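Local atomic coordinates of ESAT-6-like protein SAG1039 (Streptococcus agalactiae serogroup V, PDB entry 3GWK), a protein that belongs to the WXG100 (ESAT-6-like) family, forms a homodimeric four-helix bundle, and is probably secreted, as are its relatives. Residues Asp89-Ile92 / Ala93-Ser97. Numbering follows the deposited sequence.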
# COMPACT_ATOMS: atom_id res chain seq x y z
N ASP A 89 -16.53 31.33 4.33
CA ASP A 89 -17.68 31.46 5.23
C ASP A 89 -17.48 32.61 6.19
O ASP A 89 -18.40 33.41 6.41
CB ASP A 89 -17.85 30.17 6.07
CG ASP A 89 -18.25 28.99 5.26
OD1 ASP A 89 -18.81 29.11 4.21
OD2 ASP A 89 -18.08 27.84 5.80
N ALA A 90 -16.30 32.71 6.79
CA ALA A 90 -16.00 33.76 7.74
C ALA A 90 -16.06 35.14 7.05
O ALA A 90 -16.56 36.14 7.63
CB ALA A 90 -14.66 33.53 8.37
N ASP A 91 -15.46 35.24 5.87
CA ASP A 91 -15.45 36.52 5.16
C ASP A 91 -16.84 36.95 4.75
O ASP A 91 -17.16 38.15 4.81
CB ASP A 91 -14.55 36.43 3.93
CG ASP A 91 -13.07 36.38 4.26
OD1 ASP A 91 -12.69 36.53 5.46
OD2 ASP A 91 -12.27 36.22 3.34
N ILE A 92 -17.68 36.02 4.31
CA ILE A 92 -19.08 36.40 4.00
C ILE A 92 -19.77 36.88 5.28
O ILE A 92 -20.49 37.88 5.29
CB ILE A 92 -19.78 35.26 3.29
CG1 ILE A 92 -19.12 35.03 1.90
CG2 ILE A 92 -21.28 35.48 3.17
CD1 ILE A 92 -19.68 33.83 1.12
N ALA A 93 -19.55 36.14 6.37
CA ALA A 93 -20.21 36.54 7.63
C ALA A 93 -19.79 37.94 8.10
O ALA A 93 -20.56 38.70 8.72
CB ALA A 93 -19.89 35.51 8.74
N SER A 94 -18.55 38.32 7.85
CA SER A 94 -18.02 39.60 8.33
C SER A 94 -18.23 40.78 7.37
O SER A 94 -18.36 41.91 7.79
CB SER A 94 -16.52 39.45 8.56
OG SER A 94 -15.95 40.71 8.90
N GLN A 95 -18.18 40.50 6.07
CA GLN A 95 -18.15 41.54 5.07
C GLN A 95 -19.49 41.82 4.41
O GLN A 95 -19.66 42.87 3.79
CB GLN A 95 -17.13 41.20 3.98
CG GLN A 95 -15.74 41.11 4.50
CD GLN A 95 -14.77 40.57 3.45
OE1 GLN A 95 -14.91 40.77 2.24
NE2 GLN A 95 -13.67 40.01 3.97
N ILE A 96 -20.38 40.84 4.43
CA ILE A 96 -21.67 40.96 3.73
C ILE A 96 -22.67 41.34 4.76
O ILE A 96 -22.79 40.69 5.82
CB ILE A 96 -22.04 39.65 2.96
CG1 ILE A 96 -20.95 39.30 1.97
CG2 ILE A 96 -23.41 39.71 2.28
CD1 ILE A 96 -20.64 40.39 0.95
N SER A 97 -23.52 42.34 4.43
CA SER A 97 -24.62 42.72 5.29
C SER A 97 -25.97 42.69 4.54
O SER A 97 -26.35 43.63 3.89
CB SER A 97 -24.38 44.09 5.94
OG SER A 97 -23.62 44.92 5.08
O HOH W 1 -12.32 38.48 1.63
O HOH W 2 -23.24 37.86 6.51
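Asp91 and Gln95, like Ile92 and Ile96, meet as i/i+4 neighbours at the C-terminal end of helix 51-95, with Ile96 just beyond it. This is the second and longer helix of the WXG100 helical hairpin, and the contact lies about 34 Å from the centre of the chain (centre to centre). The tight part of this C-terminal end is its backbone. Ala93 N reaches Asp89 O at 3.0 Å, Gln95 N reaches Asp91 O at 2.9 Å, and Ile96 N still donates to Ile92 O, although Ile96 is the first residue to leave helical backbone angles. The bond from Ser94 N to Ala90 O is more bent (139° at the hydrogen), and a weak second one leads from the same N to Asp91 O. Alanine has a high helix propensity, and the short methyl of Ala93 lies by Ala90 O and 3.5 Å from Asp89 O.

The side chains are more loosely matched, and the other subunit of the dimer does not touch this end. Four residues apart on one side of the helix, Ile92 and Ile96 can make a modest apolar contact through their branched chains, CG2 of Ile92 lying 4.0 Å from CG1 of Ile96, although both stay exposed in the dimer. Asp91 and Gln95 also point the same way, carboxylate and amide planes 27° apart. With Gln95 CG beside its own backbone N (chi1 -63°) and the chain extended beyond, NE2 comes to 3.7 Å from Asp91 CB but makes no direct bond to the carboxylate. Gln95 is long enough to share a water with Asp91 OD2 instead, while Asp91 OD1 takes a hydrogen bond from Gln87 NE2, one turn earlier. A second water bridges the carbonyls where the helix ends, donating to Ile92 O at 3.0 Å and to Ile96 O at 2.9 Å.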